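Glutamine amido transferase (Methylobacillus flagellatus, PDB 3M3P) is of unknown specific function but belongs to the glutamine amidotransferase family, with a central mixed beta sheet flanked by helices. Local coordinates at residues Pro84-Cys89 / His231-Trp236; Leu125-Thr130 / Leu166-Ile171; Met7-Ser12 / Leu52-Gly57; Glu138-Thr143 / Gly172-Ile177. All coordinates share one frame; numbering follows the deposited sequence.

Interaction 1: residues Pro84-Cys89 / His231-Trp236; sequences PVIGHC and HVYARW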
# COMPACT_ATOMS: atom_id res chain seq x y z
N PRO A 84 6.85 7.66 10.05
CA PRO A 84 6.65 7.32 8.66
C PRO A 84 5.36 6.55 8.41
O PRO A 84 4.95 5.72 9.22
CB PRO A 84 7.86 6.46 8.33
CG PRO A 84 8.21 5.80 9.61
CD PRO A 84 7.93 6.84 10.65
N VAL A 85 4.78 6.79 7.24
CA VAL A 85 3.56 6.13 6.78
C VAL A 85 3.82 5.40 5.49
O VAL A 85 4.45 5.94 4.57
CB VAL A 85 2.38 7.15 6.61
CG1 VAL A 85 1.07 6.40 6.26
CG2 VAL A 85 2.19 8.02 7.87
N ILE A 86 3.31 4.18 5.37
CA ILE A 86 3.31 3.44 4.11
C ILE A 86 1.90 2.97 3.82
O ILE A 86 1.23 2.42 4.70
CB ILE A 86 4.38 2.28 4.09
CG1 ILE A 86 4.38 1.61 2.71
CG2 ILE A 86 4.13 1.27 5.21
CD1 ILE A 86 5.61 0.72 2.41
N GLY A 87 1.39 3.19 2.59
CA GLY A 87 0.03 2.81 2.25
C GLY A 87 -0.03 1.99 1.00
O GLY A 87 0.62 2.32 -0.02
N HIS A 88 -0.79 0.91 1.08
CA HIS A 88 -0.95 -0.06 0.02
C HIS A 88 -2.43 0.03 -0.50
O HIS A 88 -3.33 -0.27 0.26
CB HIS A 88 -0.75 -1.52 0.55
CG HIS A 88 0.59 -1.82 1.21
ND1 HIS A 88 0.90 -1.45 2.51
CD2 HIS A 88 1.67 -2.49 0.75
CE1 HIS A 88 2.10 -1.93 2.81
NE2 HIS A 88 2.59 -2.57 1.76
N CYS A 89 -2.64 0.39 -1.77
CA CYS A 89 -3.95 0.47 -2.38
C CYS A 89 -4.85 1.46 -1.62
O CYS A 89 -4.50 2.63 -1.58
CB CYS A 89 -4.49 -0.93 -2.53
SG CYS A 89 -5.94 -1.02 -3.74
N HIS A 231 13.12 -3.97 -1.51
CA HIS A 231 13.90 -2.75 -1.61
C HIS A 231 13.09 -1.55 -1.04
O HIS A 231 13.61 -0.75 -0.27
CB HIS A 231 14.21 -2.47 -3.10
CG HIS A 231 15.07 -1.28 -3.32
ND1 HIS A 231 14.59 0.02 -3.35
CD2 HIS A 231 16.41 -1.20 -3.50
CE1 HIS A 231 15.62 0.84 -3.51
NE2 HIS A 231 16.72 0.12 -3.63
N VAL A 232 11.82 -1.44 -1.41
CA VAL A 232 10.96 -0.37 -0.89
C VAL A 232 10.90 -0.47 0.63
O VAL A 232 11.05 0.51 1.32
CB VAL A 232 9.54 -0.46 -1.48
CG1 VAL A 232 8.61 0.54 -0.82
CG2 VAL A 232 9.58 -0.27 -3.02
N TYR A 233 10.62 -1.66 1.17
CA TYR A 233 10.41 -1.81 2.61
C TYR A 233 11.68 -1.51 3.36
O TYR A 233 11.67 -0.86 4.41
CB TYR A 233 9.88 -3.20 2.93
CG TYR A 233 8.49 -3.51 2.42
CD1 TYR A 233 7.50 -2.53 2.34
CD2 TYR A 233 8.14 -4.80 2.12
CE1 TYR A 233 6.20 -2.88 1.94
CE2 TYR A 233 6.84 -5.15 1.71
CZ TYR A 233 5.90 -4.18 1.68
OH TYR A 233 4.58 -4.48 1.29
N ALA A 234 12.82 -1.96 2.83
CA ALA A 234 14.11 -1.65 3.45
C ALA A 234 14.37 -0.16 3.50
O ALA A 234 14.89 0.35 4.50
CB ALA A 234 15.24 -2.40 2.70
N ARG A 235 14.03 0.57 2.46
CA ARG A 235 14.18 2.03 2.50
C ARG A 235 13.22 2.62 3.51
O ARG A 235 13.58 3.48 4.31
CB ARG A 235 13.93 2.63 1.13
CG ARG A 235 14.02 4.13 1.04
CD ARG A 235 15.34 4.71 1.58
NE ARG A 235 15.26 6.17 1.52
CZ ARG A 235 14.68 6.89 2.46
NH1 ARG A 235 14.21 6.27 3.54
NH2 ARG A 235 14.58 8.18 2.34
N TRP A 236 11.97 2.18 3.49
CA TRP A 236 10.96 2.75 4.37
C TRP A 236 11.28 2.61 5.86
O TRP A 236 11.12 3.55 6.63
CB TRP A 236 9.60 2.11 4.05
CG TRP A 236 8.52 2.76 4.86
CD1 TRP A 236 7.95 3.96 4.59
CD2 TRP A 236 7.88 2.27 6.02
NE1 TRP A 236 7.01 4.28 5.54
CE2 TRP A 236 6.94 3.24 6.43
CE3 TRP A 236 8.05 1.12 6.79
CZ2 TRP A 236 6.17 3.09 7.59
CZ3 TRP A 236 7.24 0.95 7.90
CH2 TRP A 236 6.34 1.92 8.29

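Interaction 2: residues Leu125-Thr130 / Leu166-Ile171; sequences LEWLGT and LDDLHI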
# COMPACT_ATOMS: atom_id res chain seq x y z
N LEU A 125 14.46 6.32 -8.22
CA LEU A 125 15.64 5.47 -8.11
C LEU A 125 15.82 5.07 -6.65
O LEU A 125 16.11 3.89 -6.35
CB LEU A 125 16.86 6.20 -8.62
CG LEU A 125 18.20 5.47 -8.50
CD1 LEU A 125 18.21 4.20 -9.33
CD2 LEU A 125 19.36 6.41 -8.79
N GLU A 126 15.74 6.03 -5.75
CA GLU A 126 15.98 5.79 -4.30
C GLU A 126 15.01 4.78 -3.71
O GLU A 126 15.44 3.83 -3.02
CB GLU A 126 15.88 7.11 -3.55
CG GLU A 126 16.13 6.96 -2.05
CD GLU A 126 16.25 8.23 -1.26
OE1 GLU A 126 16.30 9.33 -1.85
OE2 GLU A 126 16.33 8.11 0.01
N TRP A 127 13.71 4.97 -3.97
CA TRP A 127 12.68 4.16 -3.33
C TRP A 127 12.38 2.88 -4.08
O TRP A 127 12.17 1.86 -3.43
CB TRP A 127 11.41 4.99 -3.16
CG TRP A 127 11.52 5.97 -2.02
CD1 TRP A 127 12.05 7.19 -2.08
CD2 TRP A 127 11.13 5.74 -0.67
NE1 TRP A 127 12.06 7.78 -0.82
CE2 TRP A 127 11.48 6.90 0.05
CE3 TRP A 127 10.54 4.67 0.02
CZ2 TRP A 127 11.19 7.04 1.43
CZ3 TRP A 127 10.26 4.82 1.37
CH2 TRP A 127 10.58 5.99 2.05
N LEU A 128 12.42 2.88 -5.42
CA LEU A 128 12.07 1.67 -6.23
C LEU A 128 13.31 0.90 -6.68
O LEU A 128 13.18 -0.29 -7.04
CB LEU A 128 11.27 2.08 -7.45
CG LEU A 128 10.03 2.91 -7.19
CD1 LEU A 128 9.37 3.30 -8.50
CD2 LEU A 128 9.06 2.17 -6.24
N GLY A 129 14.48 1.53 -6.68
CA GLY A 129 15.72 0.83 -7.01
C GLY A 129 16.19 0.98 -8.45
O GLY A 129 17.29 0.53 -8.81
N THR A 130 15.37 1.59 -9.31
CA THR A 130 15.62 1.52 -10.75
C THR A 130 14.67 2.52 -11.44
O THR A 130 13.67 2.95 -10.87
CB THR A 130 15.30 0.09 -11.31
OG1 THR A 130 15.72 -0.03 -12.68
CG2 THR A 130 13.89 -0.26 -11.18
N LEU A 166 6.46 11.34 0.07
CA LEU A 166 6.28 12.60 0.80
C LEU A 166 7.33 12.77 1.86
O LEU A 166 7.53 11.89 2.69
CB LEU A 166 4.90 12.68 1.40
CG LEU A 166 4.50 13.92 2.16
CD1 LEU A 166 4.52 15.17 1.25
CD2 LEU A 166 3.15 13.68 2.85
N ASP A 167 8.03 13.90 1.82
CA ASP A 167 8.95 14.33 2.92
C ASP A 167 10.10 13.27 3.10
O ASP A 167 10.62 13.15 4.23
CB ASP A 167 8.22 14.53 4.29
CG ASP A 167 7.18 15.64 4.26
OD1 ASP A 167 7.40 16.55 3.44
OD2 ASP A 167 6.22 15.63 5.10
N ASP A 168 10.47 12.51 2.07
CA ASP A 168 11.55 11.53 2.22
C ASP A 168 11.20 10.46 3.23
O ASP A 168 12.08 9.79 3.78
CB ASP A 168 12.82 12.24 2.76
CG ASP A 168 14.09 11.50 2.44
OD1 ASP A 168 14.11 10.81 1.40
OD2 ASP A 168 15.07 11.67 3.21
N LEU A 169 9.91 10.32 3.55
CA LEU A 169 9.54 9.47 4.70
C LEU A 169 8.36 8.53 4.41
O LEU A 169 8.34 7.42 4.90
CB LEU A 169 9.19 10.37 5.88
CG LEU A 169 9.50 10.13 7.29
CD1 LEU A 169 10.87 9.43 7.54
CD2 LEU A 169 9.43 11.47 8.10
N HIS A 170 7.36 9.05 3.72
CA HIS A 170 6.08 8.41 3.53
C HIS A 170 5.97 7.96 2.09
O HIS A 170 6.41 8.70 1.19
CB HIS A 170 4.95 9.37 3.85
CG HIS A 170 5.17 10.16 5.10
ND1 HIS A 170 5.19 9.56 6.35
CD2 HIS A 170 5.55 11.45 5.27
CE1 HIS A 170 5.49 10.49 7.24
NE2 HIS A 170 5.72 11.65 6.61
N ILE A 171 5.38 6.81 1.85
CA ILE A 171 5.21 6.34 0.49
C ILE A 171 3.82 5.75 0.34
O ILE A 171 3.37 4.95 1.19
CB ILE A 171 6.38 5.38 0.05
CG1 ILE A 171 6.26 5.09 -1.45
CG2 ILE A 171 6.46 4.08 0.89
CD1 ILE A 171 7.53 4.42 -2.07

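Interaction 3: residues Met7-Ser12 / Leu52-Gly57; sequences MIIQFS and LAMMGG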
# COMPACT_ATOMS: atom_id res chain seq x y z
N MSE A 7 2.42 0.11 13.68
CA MSE A 7 0.99 -0.09 13.68
C MSE A 7 0.53 -0.36 12.26
O MSE A 7 0.84 0.40 11.37
CB MSE A 7 0.34 1.14 14.23
CG MSE A 7 -1.14 1.25 13.97
SE MSE A 7 -2.16 2.68 14.93
CE MSE A 7 -1.17 4.37 14.46
N ILE A 8 -0.19 -1.43 12.04
CA ILE A 8 -0.71 -1.83 10.73
C ILE A 8 -2.23 -1.77 10.80
O ILE A 8 -2.87 -2.45 11.61
CB ILE A 8 -0.27 -3.26 10.29
CG1 ILE A 8 1.25 -3.40 10.30
CG2 ILE A 8 -0.89 -3.59 8.95
CD1 ILE A 8 1.77 -4.76 9.82
N ILE A 9 -2.81 -0.93 9.96
CA ILE A 9 -4.24 -0.81 9.84
C ILE A 9 -4.73 -1.72 8.72
O ILE A 9 -4.30 -1.62 7.57
CB ILE A 9 -4.67 0.66 9.52
CG1 ILE A 9 -4.00 1.66 10.49
CG2 ILE A 9 -6.22 0.80 9.46
CD1 ILE A 9 -4.23 1.38 11.95
N GLN A 10 -5.60 -2.65 9.13
CA GLN A 10 -6.21 -3.60 8.23
C GLN A 10 -7.71 -3.31 8.15
O GLN A 10 -8.33 -2.87 9.13
CB GLN A 10 -5.91 -4.99 8.80
CG GLN A 10 -6.23 -6.19 7.92
CD GLN A 10 -5.54 -7.47 8.39
OE1 GLN A 10 -4.38 -7.49 8.95
NE2 GLN A 10 -6.21 -8.55 8.09
N PHE A 11 -8.29 -3.52 6.97
CA PHE A 11 -9.66 -3.11 6.67
C PHE A 11 -10.59 -4.29 6.43
O PHE A 11 -11.81 -4.12 6.41
CB PHE A 11 -9.64 -2.18 5.50
CG PHE A 11 -8.83 -0.95 5.74
CD1 PHE A 11 -9.39 0.14 6.44
CD2 PHE A 11 -7.53 -0.86 5.31
CE1 PHE A 11 -8.67 1.25 6.64
CE2 PHE A 11 -6.78 0.30 5.55
CZ PHE A 11 -7.39 1.35 6.16
N SER A 12 -10.02 -5.49 6.32
CA SER A 12 -10.79 -6.72 6.16
C SER A 12 -9.95 -7.94 6.59
O SER A 12 -8.73 -7.85 6.77
CB SER A 12 -11.22 -6.96 4.72
OG SER A 12 -10.13 -7.43 3.96
N LEU A 52 3.51 3.74 10.68
CA LEU A 52 2.12 3.46 10.43
C LEU A 52 2.02 2.86 9.04
O LEU A 52 2.45 3.48 8.08
CB LEU A 52 1.32 4.72 10.52
CG LEU A 52 -0.15 4.61 10.15
CD1 LEU A 52 -0.85 3.74 11.22
CD2 LEU A 52 -0.83 5.98 10.15
N ALA A 53 1.49 1.67 8.89
CA ALA A 53 1.30 1.01 7.61
C ALA A 53 -0.20 0.80 7.45
O ALA A 53 -0.92 0.52 8.44
CB ALA A 53 2.02 -0.31 7.57
N MSE A 54 -0.71 0.93 6.22
CA MSE A 54 -2.15 0.68 5.94
C MSE A 54 -2.25 -0.20 4.74
O MSE A 54 -1.55 0.01 3.75
CB MSE A 54 -2.86 2.01 5.67
CG MSE A 54 -2.84 2.97 6.89
SE MSE A 54 -3.79 4.61 6.61
CE MSE A 54 -2.38 5.52 5.55
N MSE A 55 -3.07 -1.23 4.81
CA MSE A 55 -3.33 -2.17 3.74
C MSE A 55 -4.48 -1.71 2.87
O MSE A 55 -4.95 -0.57 2.99
CB MSE A 55 -3.53 -3.58 4.31
CG MSE A 55 -2.53 -3.96 5.42
SE MSE A 55 -0.60 -3.70 5.00
CE MSE A 55 -0.51 -4.69 3.30
N GLY A 56 -4.94 -2.58 1.99
CA GLY A 56 -6.09 -2.26 1.12
C GLY A 56 -7.39 -2.64 1.79
O GLY A 56 -7.44 -3.26 2.86
N GLY A 57 -8.50 -2.29 1.18
CA GLY A 57 -9.77 -2.79 1.69
C GLY A 57 -10.90 -2.71 0.71
O GLY A 57 -10.78 -1.99 -0.31
O HOH W 1 -6.73 -4.67 5.02

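Interaction 4: residues Glu138-Thr143 / Gly172-Ile177; sequences EWHYQT and GFQCHI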
# COMPACT_ATOMS: atom_id res chain seq x y z
N GLU A 138 -2.37 -5.26 -9.40
CA GLU A 138 -3.45 -4.29 -9.23
C GLU A 138 -4.78 -4.95 -8.98
O GLU A 138 -5.08 -5.98 -9.58
CB GLU A 138 -3.58 -3.48 -10.53
CG GLU A 138 -2.34 -2.62 -10.93
CD GLU A 138 -2.08 -1.43 -10.08
OE1 GLU A 138 -2.82 -1.10 -9.14
OE2 GLU A 138 -1.00 -0.82 -10.42
N TRP A 139 -5.63 -4.28 -8.20
CA TRP A 139 -7.05 -4.66 -8.11
C TRP A 139 -7.79 -3.45 -7.55
O TRP A 139 -8.06 -3.34 -6.37
CB TRP A 139 -7.24 -5.95 -7.31
CG TRP A 139 -8.60 -6.56 -7.46
CD1 TRP A 139 -9.82 -5.92 -7.57
CD2 TRP A 139 -8.90 -7.95 -7.46
NE1 TRP A 139 -10.82 -6.84 -7.67
CE2 TRP A 139 -10.28 -8.09 -7.61
CE3 TRP A 139 -8.09 -9.09 -7.36
CZ2 TRP A 139 -10.91 -9.36 -7.60
CZ3 TRP A 139 -8.72 -10.35 -7.37
CH2 TRP A 139 -10.11 -10.46 -7.48
N HIS A 140 -8.07 -2.49 -8.44
CA HIS A 140 -8.63 -1.21 -8.02
C HIS A 140 -9.47 -0.57 -9.08
O HIS A 140 -9.26 -0.76 -10.27
CB HIS A 140 -7.54 -0.21 -7.57
CG HIS A 140 -6.76 0.37 -8.69
ND1 HIS A 140 -6.97 1.65 -9.19
CD2 HIS A 140 -5.76 -0.18 -9.43
CE1 HIS A 140 -6.16 1.83 -10.22
NE2 HIS A 140 -5.40 0.74 -10.36
N TYR A 141 -10.44 0.21 -8.59
CA TYR A 141 -11.36 0.98 -9.41
C TYR A 141 -11.22 2.48 -9.28
O TYR A 141 -11.84 3.22 -10.05
CB TYR A 141 -12.78 0.56 -9.04
CG TYR A 141 -13.11 -0.88 -9.34
CD1 TYR A 141 -13.61 -1.27 -10.57
CD2 TYR A 141 -12.96 -1.86 -8.38
CE1 TYR A 141 -13.91 -2.60 -10.84
CE2 TYR A 141 -13.30 -3.18 -8.66
CZ TYR A 141 -13.76 -3.53 -9.89
OH TYR A 141 -14.09 -4.84 -10.11
N GLN A 142 -10.48 2.93 -8.28
CA GLN A 142 -10.32 4.38 -8.04
C GLN A 142 -8.84 4.74 -8.05
O GLN A 142 -7.96 3.88 -8.04
CB GLN A 142 -11.02 4.80 -6.74
CG GLN A 142 -12.47 4.43 -6.72
CD GLN A 142 -13.24 5.15 -5.64
OE1 GLN A 142 -12.82 5.11 -4.47
NE2 GLN A 142 -14.37 5.81 -5.97
N THR A 143 -8.58 6.04 -7.98
CA THR A 143 -7.24 6.58 -8.05
C THR A 143 -7.09 7.78 -7.15
O THR A 143 -8.06 8.56 -7.00
CB THR A 143 -6.86 6.97 -9.54
OG1 THR A 143 -5.55 7.54 -9.58
CG2 THR A 143 -7.86 7.90 -10.17
N GLY A 172 3.12 6.08 -0.74
CA GLY A 172 1.82 5.53 -1.06
C GLY A 172 1.83 4.87 -2.40
O GLY A 172 2.43 5.42 -3.34
N PHE A 173 1.17 3.71 -2.47
CA PHE A 173 1.04 2.93 -3.71
C PHE A 173 -0.41 2.68 -4.02
O PHE A 173 -1.21 2.39 -3.11
CB PHE A 173 1.71 1.57 -3.53
CG PHE A 173 3.23 1.59 -3.54
CD1 PHE A 173 3.93 1.51 -4.70
CD2 PHE A 173 3.94 1.69 -2.33
CE1 PHE A 173 5.32 1.52 -4.69
CE2 PHE A 173 5.35 1.68 -2.32
CZ PHE A 173 6.01 1.65 -3.51
N GLN A 174 -0.72 2.68 -5.32
CA GLN A 174 -2.01 2.20 -5.81
C GLN A 174 -2.03 0.71 -5.95
O GLN A 174 -3.07 0.07 -5.79
CB GLN A 174 -2.40 2.91 -7.11
CG GLN A 174 -3.82 2.60 -7.57
CD GLN A 174 -4.84 3.01 -6.56
OE1 GLN A 174 -5.18 4.21 -6.39
NE2 GLN A 174 -5.42 2.00 -5.87
N CYS A 175 -0.91 0.14 -6.34
CA CYS A 175 -0.72 -1.27 -6.51
C CYS A 175 -0.46 -1.95 -5.15
O CYS A 175 -0.34 -1.27 -4.12
CB CYS A 175 0.47 -1.50 -7.44
SG CYS A 175 2.03 -0.79 -6.89
N HIS A 176 -0.39 -3.28 -5.16
CA HIS A 176 -0.15 -4.10 -4.00
C HIS A 176 1.27 -4.62 -4.08
O HIS A 176 1.53 -5.63 -4.75
CB HIS A 176 -1.10 -5.29 -3.98
CG HIS A 176 -2.53 -4.96 -3.70
ND1 HIS A 176 -3.01 -4.88 -2.41
CD2 HIS A 176 -3.58 -4.75 -4.53
CE1 HIS A 176 -4.31 -4.61 -2.45
NE2 HIS A 176 -4.68 -4.50 -3.72
N ILE A 177 2.17 -3.98 -3.35
CA ILE A 177 3.54 -4.49 -3.31
C ILE A 177 3.72 -5.57 -2.24
O ILE A 177 4.79 -6.20 -2.17
CB ILE A 177 4.61 -3.40 -3.09
CG1 ILE A 177 4.52 -2.68 -1.77
CG2 ILE A 177 4.57 -2.37 -4.32
CD1 ILE A 177 5.80 -1.85 -1.46
O HOH W 2 -7.35 -4.79 -4.11
O HOH W 3 -4.67 -2.09 -6.62
O HOH W 4 -4.01 6.15 -7.85

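Interaction 1: residues Pro84-Cys89 / His231-Trp236
Trp-236 lays one face of its indole on Ile-86 and turns the other to Pro-84. It has the largest buried surface of the contact. The CG2 methyl of Ile-86 lies over the six-membered ring, 3.7 Å from its centroid and 14° off the normal, which is a CH-pi contact. Ile-86 CB sits on the same face, 3.6 Å from Trp-236 CE2. On the opposite face the Pro-84 ring covers the rim of the indole, with its CB 3.8 Å from Trp-236 CZ2. The indole is therefore held between Ile-86 of the strand and Pro-84 just before it. At its edge, near the ring plane, Pro-84 O comes within 3.3 Å of Trp-236 CZ2. The longer branch of Ile-86 points another way. Its CG1 is anti to the backbone N (chi1 -177°), and this carries CD1 to the edge of the Tyr-233 ring, 3.7 Å from CE1. Tyr-233, about one turn before Trp-236, meets His-88 from the opposite direction. Their rings meet rim to rim, with planes 57° apart. His-88 NE2 and Tyr-233 OH share a hydrogen bond of 2.8 Å, and either may be the donor. Met-54 O binds the other ring nitrogen of His-88, ND1, and so helps fix the ring. The contact joins strand 85-88 to helix 218-237, which run nearly antiparallel. It is mainly apolar and wholly buried. The His-88 to Tyr-233 bond probably offsets the cost of burying two polar groups, close to Cys-89, whose GxCxG pattern is consistent with a nucleophile elbow.

Interaction 2: residues Leu125-Thr130 / Leu166-Ile171
A classic beta bulge in the segment 166-171 meets the end of helix 122-128 through Trp-127, which packs against Ile-171 and the backbone of Asp-168 and Leu-169. In the bulge, Leu-169 N and His-170 N both donate to Leu-166 O, so one carbonyl grips two amides. Trp-127 has its CG anti to the carbonyl carbon (chi1 -76°), and the indole reaches across to the bulge. Its side chain and that of Ile-171 run alongside each other with opposite headings. The CD1 methyl of Ile-171 lies 3.7 Å from Trp-127 CE3, and its CG2 methyl is 3.9 Å from Trp-127 CZ3. At the edge of the indole, near its plane, Asp-168 O is 3.7 Å from Trp-127 CZ2. Leu-169 O comes obliquely, 3.9 Å from Trp-127 CH2. The neighbouring helix 218-237 adds Trp-236, which touches both Trp-127 and Ile-171. The outer part of the contact is polar and exposed. Glu-126 extends from the helix, its side chain crossing that of Asp-168 at about a right angle, with the two carboxylate planes 73° apart. In one of two conformers of Asp-168, its OD1 is 3.8 Å from Glu-126 OE2. Arg-235 makes a salt bridge to Glu-126 OE2 through NE and, in that same conformer, another to Asp-168 OD1 through NH2. No hydrogen bond joins the two segments directly. The buried half thus rests on indole and methyl packing. In the exposed half, the guanidinium probably offsets the repulsion of the paired carboxylates and ties helix end and bulge to a third element.

Interaction 3: residues Met7-Ser12 / Leu52-Gly57
Selenomethionine Met-7 and Leu-52 lie side by side and point the same way from neighbouring parallel strands. The fit is tight: Met-7 CE is 3.3 Å from Leu-52 CD1. The chain of Met-7 runs extended and bends only at chi3 (55°), which brings CE back to the leucine. Ile-9 and Met-54 share this face of the sheet. Ile-9 CG1 comes within 3.8 Å of Leu-52 CD1, and its CB meets Met-54 CG. Helix 68-81 covers the face, with Leu-74 and Ile-75 touching these residues. On the other face Ile-8 crosses Met-55 obliquely, with CG2 3.9 Å from Met-55 CG, and stands beside Ala-53. Three nearly straight backbone hydrogen bonds join the strands: Ala-53 N to Met-7 O, Ile-9 N to Ala-53 O, and Met-55 N to Ile-9 O. Beyond them the strands end. There the edge of the Phe-11 ring faces the backbone, with CE2 3.3 Å from Met-55 O and CD2 3.4 Å from Gly-56 O. A water accepts from Phe-11 N and donates to Gly-56 O. Parallel pairing with a helix across one face is typical of the alpha/beta sheet core of glutamine amidotransferases of this family.

Interaction 4: residues Glu138-Thr143 / Gly172-Ile177
Gln-174 stacks on the ring of His-140, and this is the tight part of the contact. Its CG stands over the ring centre, 3.6 Å from the centroid and 7° off the normal. The bend at chi2 (60°) folds the chain over the ring, and the turn at chi3 sets the amide nearly parallel to the imidazole, with the planes 17° apart. Gln-174 NE2 is then 3.5 Å from His-140 CB. The ring itself is held at both nitrogens. ND1 donates to Gln-142 O and NE2 is bonded to Glu-110 OE1, which may favour the charged form of His-140. Glu-138 packs next to this stack. Its carboxylate rests on Cys-175, with OE2 3.4 Å from Cys-175 CB.

The looser side is bridged by water, and no direct hydrogen bond crosses the contact. One water accepts from Trp-139 N and donates to Gln-174 O. A second donates to Trp-139 O and is bonded to His-176 NE2, 2.7 Å away. The third accepts from Thr-143 OG1 and donates to Gln-174 OE1, which also takes a bond from Gln-93 NE2. Trp-139 and Thr-143, on this side, are partly exposed.

His-176 touches Cys-89, and its ND1 is bonded to Glu-178, consistent with the Cys-His-Glu triad of the family. The segment 138-143 turns a corner at Tyr-141 and pairs with strand 103-111 before and after it. The segment 172-177 leaves the end of strand 170-173 beside strand 161-166, while Phe-173 and Ile-177 pack on helix 218-237.

How the interactions relate
All four contacts reach one mixed sheet. Interactions 1 and 3 are buried; interaction 2, and in part interaction 4, reach solvent. Interaction 3 is a buried parallel strand pair, held by backbone bonds and apolar side chains. Interaction 1 lays a helix on strand 85-88, which lies between the strands of interactions 3 and 2; backbone bonds from it reach both. Interactions 2 and 4 share strand 170-173, one at its start and the other beyond its end. Arg-235 of interaction 1 joins the two acids on the charged rim of interaction 2. Interaction 4 relies on water and a ring-amide stack. Cys-89 of interaction 1 and His-176 of interaction 4 meet where these strands end.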